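PDB 5H9D: farnesyl pyrophosphate synthetase from Staphylococcus aureus, which probably builds heptaprenyl diphosphate by adding isopentenyl units to a shorter allylic diphosphate, as a magnesium-dependent member of the FPP/GGPP synthase family. Local coordinates for residues 140-145 with 165-170; 171-176 with 199-204; 71-76 with 118-123. All blocks are in the same frame, centred on the assembly; numbering follows the deposited sequence.

Interaction 1: 140-145 with 165-170; sequences VCRGEL and INRKTA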
ATOM      1  N   VAL A 140       2.629  -6.468   4.252  1.00 60.72           N
ATOM      2  CA  VAL A 140       2.893  -5.095   4.582  1.00 60.42           C
ATOM      3  C   VAL A 140       1.716  -4.597   5.367  1.00 60.76           C
ATOM      4  O   VAL A 140       1.874  -4.114   6.470  1.00 62.07           O
ATOM      5  CB  VAL A 140       3.070  -4.204   3.351  1.00 59.85           C
ATOM      6  CG1 VAL A 140       3.195  -2.760   3.806  1.00 58.57           C
ATOM      7  CG2 VAL A 140       4.314  -4.600   2.587  1.00 56.88           C
ATOM      8  N   CYS A 141       0.525  -4.761   4.812  1.00 61.87           N
ATOM      9  CA  CYS A 141      -0.685  -4.285   5.463  1.00 63.67           C
ATOM     10  C   CYS A 141      -0.921  -4.883   6.829  1.00 64.26           C
ATOM     11  O   CYS A 141      -1.221  -4.153   7.774  1.00 63.85           O
ATOM     12  CB  CYS A 141      -1.913  -4.529   4.572  1.00 64.45           C
ATOM     13  SG  CYS A 141      -1.803  -3.827   2.885  1.00 67.65           S
ATOM     14  N   ARG A 142      -0.805  -6.197   6.959  1.00 65.65           N
ATOM     15  CA  ARG A 142      -1.049  -6.765   8.278  1.00 68.62           C
ATOM     16  C   ARG A 142       0.025  -6.218   9.196  1.00 68.79           C
ATOM     17  O   ARG A 142      -0.197  -6.055  10.398  1.00 70.31           O
ATOM     18  CB  ARG A 142      -1.108  -8.315   8.256  1.00 69.93           C
ATOM     19  CG  ARG A 142       0.173  -9.089   7.890  1.00 73.71           C
ATOM     20  CD  ARG A 142      -0.227 -10.498   7.429  1.00 73.62           C
ATOM     21  NE  ARG A 142      -1.492 -10.883   8.061  1.00 74.90           N
ATOM     22  CZ  ARG A 142      -1.586 -11.548   9.210  1.00 73.21           C
ATOM     23  NH1 ARG A 142      -0.488 -11.917   9.847  1.00 72.30           N
ATOM     24  NH2 ARG A 142      -2.771 -11.805   9.749  1.00 71.96           N
ATOM     25  N   GLY A 143       1.177  -5.886   8.621  1.00 67.74           N
ATOM     26  CA  GLY A 143       2.222  -5.289   9.425  1.00 67.98           C
ATOM     27  C   GLY A 143       1.689  -3.973   9.984  1.00 69.37           C
ATOM     28  O   GLY A 143       1.546  -3.808  11.195  1.00 69.19           O
ATOM     29  N   GLU A 144       1.357  -3.040   9.091  1.00 70.48           N
ATOM     30  CA  GLU A 144       0.832  -1.735   9.491  1.00 71.07           C
ATOM     31  C   GLU A 144      -0.235  -1.842  10.559  1.00 69.12           C
ATOM     32  O   GLU A 144      -0.405  -0.926  11.355  1.00 68.97           O
ATOM     33  CB  GLU A 144       0.286  -0.977   8.274  1.00 74.91           C
ATOM     34  CG  GLU A 144       1.370  -0.180   7.507  1.00 81.29           C
ATOM     35  CD  GLU A 144       0.888   0.348   6.151  1.00 85.27           C
ATOM     36  OE1 GLU A 144       0.801  -0.466   5.197  1.00 87.79           O
ATOM     37  OE2 GLU A 144       0.595   1.570   6.037  1.00 86.67           O
ATOM     38  N   LEU A 145      -0.942  -2.966  10.582  1.00 67.18           N
ATOM     39  CA  LEU A 145      -1.982  -3.174  11.570  1.00 66.68           C
ATOM     40  C   LEU A 145      -1.407  -3.570  12.934  1.00 67.31           C
ATOM     41  O   LEU A 145      -1.853  -3.060  13.971  1.00 65.36           O
ATOM     42  CB  LEU A 145      -2.976  -4.236  11.088  1.00 64.83           C
ATOM     43  CG  LEU A 145      -4.115  -3.775  10.167  1.00 62.73           C
ATOM     44  CD1 LEU A 145      -4.834  -4.974   9.583  1.00 58.83           C
ATOM     45  CD2 LEU A 145      -5.059  -2.911  10.941  1.00 61.02           C
ATOM     46  N   ILE A 165       9.654  -3.811  11.149  1.00 58.51           N
ATOM     47  CA  ILE A 165      10.196  -2.901  10.147  1.00 58.03           C
ATOM     48  C   ILE A 165      10.510  -3.666   8.874  1.00 58.20           C
ATOM     49  O   ILE A 165      10.817  -3.095   7.828  1.00 55.95           O
ATOM     50  CB  ILE A 165      11.444  -2.130  10.647  1.00 56.75           C
ATOM     51  CG1 ILE A 165      12.584  -3.079  10.925  1.00 53.54           C
ATOM     52  CG2 ILE A 165      11.081  -1.319  11.886  1.00 57.30           C
ATOM     53  CD1 ILE A 165      13.822  -2.358  11.220  1.00 53.70           C
ATOM     54  N   ASN A 166      10.407  -4.980   8.974  1.00 60.12           N
ATOM     55  CA  ASN A 166      10.617  -5.830   7.827  1.00 61.95           C
ATOM     56  C   ASN A 166       9.380  -5.747   6.915  1.00 63.65           C
ATOM     57  O   ASN A 166       9.497  -5.527   5.703  1.00 62.68           O
ATOM     58  CB  ASN A 166      10.818  -7.262   8.269  1.00 61.97           C
ATOM     59  CG  ASN A 166      10.870  -8.202   7.096  1.00 63.97           C
ATOM     60  OD1 ASN A 166      11.751  -8.081   6.230  1.00 61.62           O
ATOM     61  ND2 ASN A 166       9.914  -9.136   7.037  1.00 64.12           N
ATOM     62  N   ARG A 167       8.192  -5.931   7.496  1.00 66.12           N
ATOM     63  CA  ARG A 167       6.948  -5.857   6.727  1.00 67.40           C
ATOM     64  C   ARG A 167       6.683  -4.404   6.310  1.00 67.80           C
ATOM     65  O   ARG A 167       6.397  -4.106   5.141  1.00 68.65           O
ATOM     66  CB  ARG A 167       5.764  -6.339   7.557  1.00 69.83           C
ATOM     67  CG  ARG A 167       5.844  -7.758   8.070  1.00 73.98           C
ATOM     68  CD  ARG A 167       4.870  -7.931   9.238  1.00 76.58           C
ATOM     69  NE  ARG A 167       5.239  -9.065  10.075  1.00 82.00           N
ATOM     70  CZ  ARG A 167       4.921 -10.334   9.818  1.00 83.98           C
ATOM     71  NH1 ARG A 167       4.195 -10.649   8.741  1.00 82.64           N
ATOM     72  NH2 ARG A 167       5.371 -11.296  10.626  1.00 84.39           N
ATOM     73  N   LYS A 168       6.778  -3.506   7.281  1.00 66.90           N
ATOM     74  CA  LYS A 168       6.548  -2.084   7.070  1.00 66.86           C
ATOM     75  C   LYS A 168       7.426  -1.378   6.025  1.00 66.52           C
ATOM     76  O   LYS A 168       6.914  -0.543   5.278  1.00 68.11           O
ATOM     77  CB  LYS A 168       6.668  -1.374   8.431  1.00 69.76           C
ATOM     78  CG  LYS A 168       6.850   0.151   8.442  1.00 70.71           C
ATOM     79  CD  LYS A 168       7.057   0.621   9.900  1.00 73.73           C
ATOM     80  CE  LYS A 168       7.764   1.978  10.049  1.00 75.13           C
ATOM     81  NZ  LYS A 168       6.929   3.191   9.720  1.00 76.16           N
ATOM     82  N   THR A 169       8.713  -1.715   5.928  1.00 63.78           N
ATOM     83  CA  THR A 169       9.593  -1.003   5.001  1.00 61.88           C
ATOM     84  C   THR A 169      10.551  -1.812   4.141  1.00 62.18           C
ATOM     85  O   THR A 169      10.686  -1.563   2.943  1.00 64.56           O
ATOM     86  CB  THR A 169      10.445   0.023   5.774  1.00 60.73           C
ATOM     87  OG1 THR A 169       9.581   0.873   6.525  1.00 63.59           O
ATOM     88  CG2 THR A 169      11.260   0.870   4.847  1.00 58.81           C
ATOM     89  N   ALA A 170      11.252  -2.751   4.757  1.00 61.72           N
ATOM     90  CA  ALA A 170      12.227  -3.581   4.060  1.00 61.26           C
ATOM     91  C   ALA A 170      11.643  -4.400   2.894  1.00 61.20           C
ATOM     92  O   ALA A 170      12.242  -4.509   1.815  1.00 59.79           O
ATOM     93  CB  ALA A 170      12.905  -4.508   5.070  1.00 60.19           C
TER

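Interaction 2: 171-176 with 199-204; sequences LLIQIS and HYIGMS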
ATOM      1  N   LEU A 171      10.457  -4.947   3.132  1.00 61.51           N
ATOM      2  CA  LEU A 171       9.746  -5.787   2.177  1.00 61.61           C
ATOM      3  C   LEU A 171       9.533  -5.216   0.792  1.00 61.23           C
ATOM      4  O   LEU A 171       9.567  -5.947  -0.178  1.00 63.09           O
ATOM      5  CB  LEU A 171       8.407  -6.170   2.779  1.00 61.23           C
ATOM      6  CG  LEU A 171       7.908  -7.566   2.492  1.00 61.02           C
ATOM      7  CD1 LEU A 171       9.078  -8.520   2.505  1.00 59.51           C
ATOM      8  CD2 LEU A 171       6.850  -7.936   3.551  1.00 58.14           C
ATOM      9  N   LEU A 172       9.311  -3.914   0.683  1.00 61.47           N
ATOM     10  CA  LEU A 172       9.101  -3.317  -0.630  1.00 59.98           C
ATOM     11  C   LEU A 172      10.424  -2.913  -1.282  1.00 58.78           C
ATOM     12  O   LEU A 172      10.469  -2.613  -2.472  1.00 59.52           O
ATOM     13  CB  LEU A 172       8.163  -2.103  -0.525  1.00 62.63           C
ATOM     14  CG  LEU A 172       7.273  -1.805  -1.747  1.00 64.35           C
ATOM     15  CD1 LEU A 172       6.288  -2.964  -1.985  1.00 64.11           C
ATOM     16  CD2 LEU A 172       6.509  -0.526  -1.507  1.00 64.65           C
ATOM     17  N   ILE A 173      11.502  -2.883  -0.504  1.00 57.61           N
ATOM     18  CA  ILE A 173      12.810  -2.543  -1.055  1.00 55.03           C
ATOM     19  C   ILE A 173      13.336  -3.871  -1.600  1.00 55.63           C
ATOM     20  O   ILE A 173      14.003  -3.945  -2.632  1.00 54.41           O
ATOM     21  CB  ILE A 173      13.733  -2.014   0.026  1.00 53.34           C
ATOM     22  CG1 ILE A 173      13.067  -0.839   0.753  1.00 55.66           C
ATOM     23  CG2 ILE A 173      15.009  -1.555  -0.586  1.00 47.71           C
ATOM     24  CD1 ILE A 173      12.949   0.439  -0.079  1.00 53.98           C
ATOM     25  N   GLN A 174      12.982  -4.928  -0.887  1.00 55.96           N
ATOM     26  CA  GLN A 174      13.334  -6.286  -1.247  1.00 56.40           C
ATOM     27  C   GLN A 174      12.679  -6.642  -2.584  1.00 56.18           C
ATOM     28  O   GLN A 174      13.315  -7.233  -3.459  1.00 53.43           O
ATOM     29  CB  GLN A 174      12.814  -7.194  -0.170  1.00 58.81           C
ATOM     30  CG  GLN A 174      13.325  -8.582  -0.199  1.00 58.97           C
ATOM     31  CD  GLN A 174      12.713  -9.350   0.907  1.00 57.09           C
ATOM     32  OE1 GLN A 174      12.646  -8.876   2.038  1.00 56.21           O
ATOM     33  NE2 GLN A 174      12.245 -10.537   0.598  1.00 58.94           N
ATOM     34  N   ILE A 175      11.397  -6.299  -2.720  1.00 56.98           N
ATOM     35  CA  ILE A 175      10.655  -6.532  -3.979  1.00 57.56           C
ATOM     36  C   ILE A 175      11.242  -5.690  -5.125  1.00 57.80           C
ATOM     37  O   ILE A 175      11.293  -6.141  -6.269  1.00 58.33           O
ATOM     38  CB  ILE A 175       9.182  -6.170  -3.810  1.00 55.38           C
ATOM     39  CG1 ILE A 175       8.537  -7.203  -2.911  1.00 56.08           C
ATOM     40  CG2 ILE A 175       8.486  -6.045  -5.147  1.00 52.20           C
ATOM     41  CD1 ILE A 175       7.223  -6.734  -2.370  1.00 60.17           C
ATOM     42  N   SER A 176      11.696  -4.482  -4.811  1.00 56.94           N
ATOM     43  CA  SER A 176      12.264  -3.613  -5.830  1.00 58.65           C
ATOM     44  C   SER A 176      13.556  -4.192  -6.388  1.00 60.06           C
ATOM     45  O   SER A 176      13.846  -4.059  -7.578  1.00 61.60           O
ATOM     46  CB  SER A 176      12.560  -2.223  -5.267  1.00 56.40           C
ATOM     47  OG  SER A 176      11.433  -1.702  -4.604  1.00 56.01           O
ATOM     48  N   HIS A 199      16.815  -6.394   0.829  1.00 49.36           N
ATOM     49  CA  HIS A 199      16.227  -6.567   2.139  1.00 49.97           C
ATOM     50  C   HIS A 199      17.080  -5.938   3.235  1.00 49.80           C
ATOM     51  O   HIS A 199      16.529  -5.296   4.124  1.00 48.06           O
ATOM     52  CB  HIS A 199      15.981  -8.050   2.422  1.00 51.68           C
ATOM     53  CG  HIS A 199      15.709  -8.352   3.861  1.00 49.93           C
ATOM     54  ND1 HIS A 199      16.713  -8.524   4.785  1.00 53.20           N
ATOM     55  CD2 HIS A 199      14.554  -8.447   4.547  1.00 51.13           C
ATOM     56  CE1 HIS A 199      16.188  -8.710   5.980  1.00 50.83           C
ATOM     57  NE2 HIS A 199      14.877  -8.668   5.860  1.00 49.24           N
ATOM     58  N   TYR A 200      18.406  -6.113   3.175  1.00 51.56           N
ATOM     59  CA  TYR A 200      19.312  -5.510   4.188  1.00 53.60           C
ATOM     60  C   TYR A 200      19.328  -3.970   4.114  1.00 53.11           C
ATOM     61  O   TYR A 200      19.400  -3.304   5.143  1.00 53.29           O
ATOM     62  CB  TYR A 200      20.777  -6.011   4.065  1.00 53.47           C
ATOM     63  CG  TYR A 200      21.005  -7.491   4.322  1.00 55.52           C
ATOM     64  CD1 TYR A 200      20.231  -8.189   5.247  1.00 56.33           C
ATOM     65  CD2 TYR A 200      22.024  -8.180   3.667  1.00 56.64           C
ATOM     66  CE1 TYR A 200      20.462  -9.524   5.517  1.00 56.48           C
ATOM     67  CE2 TYR A 200      22.271  -9.514   3.932  1.00 58.20           C
ATOM     68  CZ  TYR A 200      21.484 -10.185   4.865  1.00 59.25           C
ATOM     69  OH  TYR A 200      21.743 -11.504   5.178  1.00 58.39           O
ATOM     70  N   ILE A 201      19.281  -3.411   2.904  1.00 51.73           N
ATOM     71  CA  ILE A 201      19.269  -1.967   2.756  1.00 50.33           C
ATOM     72  C   ILE A 201      18.000  -1.437   3.393  1.00 51.27           C
ATOM     73  O   ILE A 201      18.039  -0.448   4.107  1.00 50.26           O
ATOM     74  CB  ILE A 201      19.322  -1.563   1.269  1.00 51.95           C
ATOM     75  CG1 ILE A 201      20.788  -1.425   0.852  1.00 48.31           C
ATOM     76  CG2 ILE A 201      18.476  -0.262   1.011  1.00 50.38           C
ATOM     77  CD1 ILE A 201      21.078  -2.070  -0.454  1.00 46.47           C
ATOM     78  N   GLY A 202      16.882  -2.120   3.135  1.00 51.87           N
ATOM     79  CA  GLY A 202      15.596  -1.738   3.693  1.00 52.10           C
ATOM     80  C   GLY A 202      15.546  -1.758   5.212  1.00 53.66           C
ATOM     81  O   GLY A 202      14.923  -0.889   5.810  1.00 55.52           O
ATOM     82  N   MET A 203      16.171  -2.746   5.845  1.00 54.06           N
ATOM     83  CA  MET A 203      16.193  -2.822   7.310  1.00 54.91           C
ATOM     84  C   MET A 203      17.004  -1.648   7.846  1.00 55.64           C
ATOM     85  O   MET A 203      16.578  -0.947   8.773  1.00 57.29           O
ATOM     86  CB  MET A 203      16.819  -4.146   7.784  1.00 54.02           C
ATOM     87  CG  MET A 203      16.019  -5.400   7.381  1.00 52.04           C
ATOM     88  SD  MET A 203      14.466  -5.568   8.255  1.00 55.13           S
ATOM     89  CE  MET A 203      15.025  -5.634   9.967  1.00 47.72           C
ATOM     90  N   SER A 204      18.168  -1.424   7.251  1.00 54.51           N
ATOM     91  CA  SER A 204      19.012  -0.314   7.656  1.00 55.80           C
ATOM     92  C   SER A 204      18.290   1.026   7.462  1.00 56.64           C
ATOM     93  O   SER A 204      18.359   1.928   8.305  1.00 56.30           O
ATOM     94  CB  SER A 204      20.279  -0.309   6.830  1.00 57.52           C
ATOM     95  OG  SER A 204      20.788   1.008   6.761  1.00 62.94           O
TER

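Interaction 3: 71-76 with 118-123; sequences LELIHM and LEHLMA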
ATOM      1  N   LEU A  71       6.058   0.410  -8.680  1.00 50.60           N
ATOM      2  CA  LEU A  71       6.530   0.458  -7.298  1.00 52.39           C
ATOM      3  C   LEU A  71       6.337   1.829  -6.641  1.00 54.01           C
ATOM      4  O   LEU A  71       5.940   1.910  -5.464  1.00 55.13           O
ATOM      5  CB  LEU A  71       8.012   0.072  -7.220  1.00 53.92           C
ATOM      6  CG  LEU A  71       8.419  -1.382  -7.023  1.00 54.86           C
ATOM      7  CD1 LEU A  71       8.168  -1.721  -5.560  1.00 57.68           C
ATOM      8  CD2 LEU A  71       7.652  -2.309  -7.971  1.00 53.41           C
ATOM      9  N   GLU A  72       6.616   2.905  -7.381  1.00 53.02           N
ATOM     10  CA  GLU A  72       6.476   4.236  -6.807  1.00 52.40           C
ATOM     11  C   GLU A  72       5.008   4.575  -6.599  1.00 51.49           C
ATOM     12  O   GLU A  72       4.669   5.287  -5.679  1.00 52.50           O
ATOM     13  CB  GLU A  72       7.161   5.266  -7.702  1.00 52.77           C
ATOM     14  CG  GLU A  72       7.440   6.622  -7.065  1.00 56.85           C
ATOM     15  CD  GLU A  72       8.292   6.555  -5.811  1.00 60.88           C
ATOM     16  OE1 GLU A  72       8.864   5.482  -5.549  1.00 64.88           O
ATOM     17  OE2 GLU A  72       8.397   7.568  -5.077  1.00 63.08           O
ATOM     18  N   LEU A  73       4.124   4.053  -7.444  1.00 51.09           N
ATOM     19  CA  LEU A  73       2.694   4.331  -7.301  1.00 49.59           C
ATOM     20  C   LEU A  73       2.117   3.612  -6.068  1.00 49.92           C
ATOM     21  O   LEU A  73       1.270   4.169  -5.377  1.00 49.26           O
ATOM     22  CB  LEU A  73       1.940   3.929  -8.578  1.00 48.62           C
ATOM     23  CG  LEU A  73       2.169   4.676  -9.906  1.00 50.53           C
ATOM     24  CD1 LEU A  73       1.517   3.968 -11.089  1.00 49.48           C
ATOM     25  CD2 LEU A  73       1.610   6.072  -9.804  1.00 50.14           C
ATOM     26  N   ILE A  74       2.578   2.384  -5.790  1.00 49.68           N
ATOM     27  CA  ILE A  74       2.118   1.624  -4.624  1.00 50.38           C
ATOM     28  C   ILE A  74       2.682   2.312  -3.358  1.00 49.82           C
ATOM     29  O   ILE A  74       1.996   2.447  -2.336  1.00 47.86           O
ATOM     30  CB  ILE A  74       2.591   0.115  -4.682  1.00 51.75           C
ATOM     31  CG1 ILE A  74       1.797  -0.644  -5.751  1.00 51.97           C
ATOM     32  CG2 ILE A  74       2.346  -0.579  -3.337  1.00 50.85           C
ATOM     33  CD1 ILE A  74       2.517  -1.865  -6.321  1.00 50.72           C
ATOM     34  N   HIS A  75       3.941   2.726  -3.433  1.00 48.45           N
ATOM     35  CA  HIS A  75       4.575   3.449  -2.342  1.00 50.10           C
ATOM     36  C   HIS A  75       3.733   4.695  -1.981  1.00 51.11           C
ATOM     37  O   HIS A  75       3.414   4.950  -0.808  1.00 50.94           O
ATOM     38  CB  HIS A  75       5.965   3.867  -2.787  1.00 51.35           C
ATOM     39  CG  HIS A  75       6.699   4.702  -1.791  1.00 53.99           C
ATOM     40  ND1 HIS A  75       6.653   4.452  -0.433  1.00 55.38           N
ATOM     41  CD2 HIS A  75       7.515   5.769  -1.954  1.00 53.09           C
ATOM     42  CE1 HIS A  75       7.410   5.332   0.196  1.00 54.79           C
ATOM     43  NE2 HIS A  75       7.944   6.141  -0.704  1.00 55.51           N
ATOM     44  N   MET A  76       3.387   5.464  -3.015  1.00 51.30           N
ATOM     45  CA  MET A  76       2.574   6.672  -2.902  1.00 50.55           C
ATOM     46  C   MET A  76       1.181   6.376  -2.343  1.00 51.39           C
ATOM     47  O   MET A  76       0.663   7.125  -1.504  1.00 52.91           O
ATOM     48  CB  MET A  76       2.405   7.322  -4.262  1.00 49.61           C
ATOM     49  CG  MET A  76       3.631   7.943  -4.847  1.00 49.60           C
ATOM     50  SD  MET A  76       3.390   8.374  -6.609  1.00 48.85           S
ATOM     51  CE  MET A  76       2.549   9.942  -6.496  1.00 46.40           C
ATOM     52  N   LEU A 118      -1.389  -1.744 -10.064  1.00 64.89           N
ATOM     53  CA  LEU A 118      -1.755  -3.076 -10.572  1.00 65.50           C
ATOM     54  C   LEU A 118      -1.783  -3.101 -12.097  1.00 65.21           C
ATOM     55  O   LEU A 118      -1.392  -4.088 -12.714  1.00 66.21           O
ATOM     56  CB  LEU A 118      -3.114  -3.523 -10.045  1.00 65.01           C
ATOM     57  CG  LEU A 118      -3.206  -3.864  -8.557  1.00 66.94           C
ATOM     58  CD1 LEU A 118      -4.302  -4.916  -8.404  1.00 66.42           C
ATOM     59  CD2 LEU A 118      -1.848  -4.378  -7.988  1.00 64.87           C
ATOM     60  N   GLU A 119      -2.253  -2.018 -12.701  1.00 65.21           N
ATOM     61  CA  GLU A 119      -2.290  -1.938 -14.148  1.00 65.59           C
ATOM     62  C   GLU A 119      -0.866  -2.058 -14.648  1.00 64.61           C
ATOM     63  O   GLU A 119      -0.598  -2.790 -15.597  1.00 64.67           O
ATOM     64  CB  GLU A 119      -2.809  -0.591 -14.629  1.00 67.03           C
ATOM     65  CG  GLU A 119      -4.291  -0.406 -14.731  1.00 70.67           C
ATOM     66  CD  GLU A 119      -4.612   0.900 -15.472  1.00 74.75           C
ATOM     67  OE1 GLU A 119      -5.791   1.341 -15.441  1.00 74.77           O
ATOM     68  OE2 GLU A 119      -3.664   1.479 -16.088  1.00 73.96           O
ATOM     69  N   HIS A 120       0.042  -1.327 -14.008  1.00 63.03           N
ATOM     70  CA  HIS A 120       1.429  -1.326 -14.435  1.00 62.17           C
ATOM     71  C   HIS A 120       2.243  -2.598 -14.173  1.00 63.80           C
ATOM     72  O   HIS A 120       3.237  -2.845 -14.848  1.00 63.95           O
ATOM     73  CB  HIS A 120       2.133  -0.090 -13.877  1.00 57.33           C
ATOM     74  CG  HIS A 120       1.740   1.181 -14.565  1.00 53.17           C
ATOM     75  ND1 HIS A 120       2.597   1.884 -15.387  1.00 51.42           N
ATOM     76  CD2 HIS A 120       0.569   1.856 -14.581  1.00 52.77           C
ATOM     77  CE1 HIS A 120       1.970   2.936 -15.879  1.00 51.48           C
ATOM     78  NE2 HIS A 120       0.736   2.942 -15.407  1.00 51.91           N
ATOM     79  N   LEU A 121       1.817  -3.415 -13.222  1.00 66.56           N
ATOM     80  CA  LEU A 121       2.527  -4.656 -12.940  1.00 68.68           C
ATOM     81  C   LEU A 121       2.180  -5.725 -13.968  1.00 70.17           C
ATOM     82  O   LEU A 121       2.884  -6.731 -14.060  1.00 69.22           O
ATOM     83  CB  LEU A 121       2.174  -5.173 -11.552  1.00 69.41           C
ATOM     84  CG  LEU A 121       2.902  -4.467 -10.422  1.00 70.66           C
ATOM     85  CD1 LEU A 121       2.307  -4.865  -9.063  1.00 72.29           C
ATOM     86  CD2 LEU A 121       4.360  -4.827 -10.506  1.00 70.48           C
ATOM     87  N   MET A 122       1.105  -5.511 -14.731  1.00 71.64           N
ATOM     88  CA  MET A 122       0.686  -6.484 -15.749  1.00 74.29           C
ATOM     89  C   MET A 122       1.629  -6.448 -16.944  1.00 76.50           C
ATOM     90  O   MET A 122       1.339  -7.037 -17.993  1.00 77.74           O
ATOM     91  CB  MET A 122      -0.749  -6.222 -16.238  1.00 74.35           C
ATOM     92  CG  MET A 122      -0.851  -5.274 -17.447  1.00 74.32           C
ATOM     93  CE  MET A 122      -2.828  -6.536 -18.946  1.00 71.68           C
ATOM     94  N   ALA A 123       2.742  -5.729 -16.781  1.00 77.38           N
ATOM     95  CA  ALA A 123       3.765  -5.618 -17.814  1.00 78.60           C
ATOM     96  C   ALA A 123       4.775  -6.720 -17.509  1.00 80.39           C
ATOM     97  O   ALA A 123       5.626  -7.064 -18.325  1.00 82.29           O
ATOM     98  CB  ALA A 123       4.426  -4.246 -17.764  1.00 77.08           C
TER

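Interaction 1: 140-145 with 165-170
R167 lays its aliphatic chain against G143, and the two methyls of V140 meet the backbone carbonyl of the same arginine. The contact joins helix 127-150 to helix 158-183, two consecutive helices of the all-helical isoprenoid synthase fold. The short axes pass 7.8 Å apart, and their directions differ by 119°. R167 starts toward the other helix. Its CG stands anti to the carbonyl carbon (chi1 -59°), and the chain then stays extended as far as NE. This course brings R167 CD to 3.7 Å from G143 CA. R167 CB faces the same glycine CA at 4.1 Å. With no side chain on G143, the arginine can lie directly on the backbone of helix 127-150. Beyond the glycine, the guanidinium comes obliquely to R142. There R167 NH1 is 4.4 Å from R142 CG, a loose approach to an aliphatic carbon. The two like charges are kept further apart, with R142 NH1 and R167 NH1 separated by 5.0 Å. R142 is turned to another partner: its NH2 hydrogen-bonds R15 O of the neighbouring chain, heptaprenyl diphosphate synthase subunit 1. Around R167 helix 158-183 has a wider pi-type turn, in which I165 O accepts from both T169 N and A170 N. No hydrogen bond crosses between the segments. At the other end of the contact, V140 brings CG1 to 3.7 Å and CG2 to 3.3 Å from R167 O.

Interaction 2: 171-176 with 199-204
H199 and Q174 meet side by side where helix 188-215 runs back along helix 158-183. The two form a helical hairpin of the isoprenoid synthase fold. The short axes are 7.5 Å apart, with 150° between their directions, so the packing is close to antiparallel. H199 points the same way as Q174. In both residues CG is anti to the backbone N, and both leave in the same direction. The amide oxygen Q174 OE1 comes to the ring edge, near its plane, 3.2 Å from H199 CD2. The amide and ring planes are 70° apart. Further back, Q174 CG lies 3.8 Å from H199 CB. The histidine also packs on N166, about two turns before Q174 on helix 158-183, and on an apolar side chain of the bound peptide. Y200 turns to that peptide and to helix 276-296. I201 is next in the contact. Its CG2 touches I173 CG2 at 4.0 Å, and the two side chains cross at about a right angle. F47 of helix 43-51 also packs on I201. G202 follows and presents bare backbone to I173, whose CB and CG1 both lie near its CA. The absence of a side chain here suits the short axis distance. M203 serves another part of helix 158-183, packing on L162, I165 and A170. S204 closes the segment, with its OG hydrogen-bonded to S284 OG of helix 276-296.

Interaction 3: 71-76 with 118-123
L73 and H120 meet through a methyl and a ring, while I74 and L121 meet through two methyls. All contacts across the segments are van der Waals packing, and no hydrogen bond links them. The first kind is methyl on ring. L73 CD1 sits over one face of the H120 imidazole, displaced from the ring centre, and its closest ring atom is H120 CD2 at 4.2 Å. Both residues start toward the opposite segment. In H120, CG is anti to the carbonyl carbon (chi1 -73°), which carries the ring across to the leucine. The second kind is aliphatic. I74 CD1 and L121 CD1 touch tip to tip at 4.1 Å, and the two side chains cross at about a right angle. The backbones stay well apart: the nearest pair of CA atoms, I74 and L118, is 8.5 Å apart. The gap is therefore bridged by side-chain ends. A weak hydrogen bond from H120 ND1 to Q66 OE1 adds a polar link between the same two helices, and I74 O accepts from T78 OG1 within its own helix. The contact joins helix 62-85 to the C-terminal part of helix 103-121 within the isoprenoid synthase fold. Helix 6-20 adds L17 against L73 and A20 against H120. Helix 127-150 packs I137 on I74 and I133 on L121, and Y82 of the subunit 1 chain also packs on L121.

Interactions 1 and 2 share helix 158-183, which packs on helix 127-150 through one segment and on helix 188-215 through the next. Their centres are about 11 Å apart, and they touch at several points, among them a probable hydrogen bond of 2.8 Å between N166 O and L171 N. Interaction 3 joins other helices, but its L71 packs on L172 and S176 of interaction 2. Its centre is about 18 Å from that of interaction 1. Interactions 2 and 3 are mainly buried; interaction 1 is only partly so. Interactions 1 and 2 each bring a side chain onto a glycine backbone. Interaction 3 uses side-chain ends across a wider gap. Interactions 1 and 3 both adjoin the subunit 1 chain.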